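Local coordinates for protein iron aquisition yersiniabactin synthesis enzyme, YbtT (Escherichia coli, PDB 6BA9) that acts as a low-specificity type II thioesterase that maintains production of the metallophore yersiniabactin, at residues C20-G25 with A87-G92. The protein carries 1 engineered substitution. Numbering follows the deposited sequence.
Sequences CPFAGG and AGHAMG. Engineered in segment 87-92: Ala90 (natural residue Ser).
Cys20 and Gly88 pair as a parallel bridge between the ends of strands 16-20 and 84-89: Cys20 N donates to Ala87 O at 2.8 Å, and His89 N returns a weak bond to Cys20 O. Cys20 O also has CA-H...O contacts from Gly88 and Gly92, beside the weak N-H bond. At Cys20, CB sits 3.2 Å from Gly92 O, and the side chain also packs on Leu70 and Trp48. Beyond the bridge both chains leave the sheet. Gly88-His89-Ala90-Met91-Gly92, Gly-X-Ser-X-Gly in the natural protein, is the nucleophile elbow of an alpha/beta hydrolase: Ala90, engineered from the serine expected to be the nucleophile, has phi/psi 58/-124° and stands at the N-cap position of helix 91-105. The loop after strand 16-20 probably corresponds to the oxyanion-hole loop of such enzymes. Phe22 brings its CB to 4.1 Å from Ala90 CB, while its ring turns away and meets Phe227 edge-to-face. A water accepts from Ala23 N (2.9 Å) and Met91 N (3.0 Å), two amides consistent with an oxyanion hole. On the side of Ala23, Met91 lays its thioether alongside, SD lying 3.6 Å from Ala23 CA; CG anti to the backbone N (chi1 166°) and an extended chain carry it there, and the side chain also touches helices 63-77 and 155-174. The His89 ring presents an edge to Phe22, whose CD1 lies 4.3 Å from His89 CD2, and is held at both nitrogens, ND1 by Ser116 OG and NE2 by His226 O.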
loop_
_atom_site.group_PDB
_atom_site.type_symbol
_atom_site.label_atom_id
_atom_site.label_comp_id
_atom_site.label_asym_id
_atom_site.label_seq_id
_atom_site.Cartn_x
_atom_site.Cartn_y
_atom_site.Cartn_z
ATOM N N CYS A 20 -0.553 -2.618 -3.047
ATOM C CA CYS A 20 -0.768 -1.189 -3.239
ATOM C C CYS A 20 0.482 -0.421 -2.814
ATOM O O CYS A 20 0.968 -0.602 -1.678
ATOM C CB CYS A 20 -1.957 -0.736 -2.393
ATOM S SG CYS A 20 -3.519 -1.467 -2.936
ATOM N N PRO A 21 1.027 0.439 -3.666
ATOM C CA PRO A 21 2.299 1.097 -3.360
ATOM C C PRO A 21 2.138 2.320 -2.456
ATOM O O PRO A 21 1.040 2.816 -2.185
ATOM C CB PRO A 21 2.799 1.493 -4.748
ATOM C CG PRO A 21 1.562 1.796 -5.497
ATOM C CD PRO A 21 0.586 0.726 -5.040
ATOM N N PHE A 22 3.283 2.811 -1.984
ATOM C CA PHE A 22 3.364 4.037 -1.211
ATOM C C PHE A 22 3.193 5.266 -2.119
ATOM O O PHE A 22 3.182 5.179 -3.357
ATOM C CB PHE A 22 4.700 4.080 -0.457
ATOM C CG PHE A 22 5.890 3.721 -1.311
ATOM C CD1 PHE A 22 6.423 2.444 -1.277
ATOM C CD2 PHE A 22 6.448 4.659 -2.169
ATOM C CE1 PHE A 22 7.520 2.105 -2.081
ATOM C CE2 PHE A 22 7.542 4.322 -2.973
ATOM C CZ PHE A 22 8.064 3.053 -2.923
ATOM N N ALA A 23 3.032 6.421 -1.484
ATOM C CA ALA A 23 2.885 7.677 -2.219
ATOM C C ALA A 23 4.144 7.943 -3.029
ATOM O O ALA A 23 5.266 7.784 -2.537
ATOM C CB ALA A 23 2.651 8.831 -1.247
ATOM N N GLY A 24 3.952 8.338 -4.284
ATOM C CA GLY A 24 5.046 8.480 -5.208
ATOM C C GLY A 24 5.538 7.174 -5.779
ATOM O O GLY A 24 6.465 7.181 -6.605
ATOM N N GLY A 25 4.958 6.050 -5.372
ATOM C CA GLY A 25 5.385 4.772 -5.893
ATOM C C GLY A 25 4.979 4.571 -7.342
ATOM O O GLY A 25 4.034 5.174 -7.859
ATOM N N ALA A 87 -2.584 -6.225 0.035
ATOM C CA ALA A 87 -1.513 -5.660 0.843
ATOM C C ALA A 87 -1.249 -4.220 0.423
ATOM O O ALA A 87 -1.475 -3.839 -0.726
ATOM C CB ALA A 87 -0.227 -6.453 0.674
ATOM N N GLY A 88 -0.748 -3.416 1.352
ATOM C CA GLY A 88 -0.316 -2.072 1.015
ATOM C C GLY A 88 0.645 -1.543 2.045
ATOM O O GLY A 88 0.587 -1.925 3.218
ATOM N N HIS A 89 1.543 -0.660 1.604
ATOM C CA HIS A 89 2.530 -0.014 2.459
ATOM C C HIS A 89 2.297 1.491 2.443
ATOM O O HIS A 89 2.163 2.096 1.370
ATOM C CB HIS A 89 3.947 -0.317 1.963
ATOM C CG HIS A 89 5.023 0.141 2.894
ATOM N ND1 HIS A 89 5.244 -0.429 4.137
ATOM C CD2 HIS A 89 5.944 1.129 2.764
ATOM C CE1 HIS A 89 6.277 0.166 4.708
ATOM N NE2 HIS A 89 6.710 1.120 3.904
ATOM N N ALA A 90 2.259 2.091 3.626
ATOM C CA ALA A 90 2.088 3.542 3.791
ATOM C C ALA A 90 0.778 3.948 3.117
ATOM O O ALA A 90 -0.263 3.358 3.447
ATOM C CB ALA A 90 3.360 4.284 3.372
ATOM N N MET A 91 0.771 4.882 2.169
ATOM C CA MET A 91 -0.471 5.238 1.490
ATOM C C MET A 91 -1.186 4.002 0.973
ATOM O O MET A 91 -2.426 3.937 0.961
ATOM C CB MET A 91 -0.162 6.150 0.297
ATOM C CG MET A 91 -1.283 6.343 -0.688
ATOM S SD MET A 91 -0.728 7.418 -2.026
ATOM C CE MET A 91 -2.187 7.417 -3.046
ATOM N N GLY A 92 -0.423 3.034 0.456
ATOM C CA GLY A 92 -1.035 1.848 -0.110
ATOM C C GLY A 92 -1.821 1.046 0.902
ATOM O O GLY A 92 -2.777 0.367 0.536
HETATM O O HOH W 1 3.011 6.753 1.386
#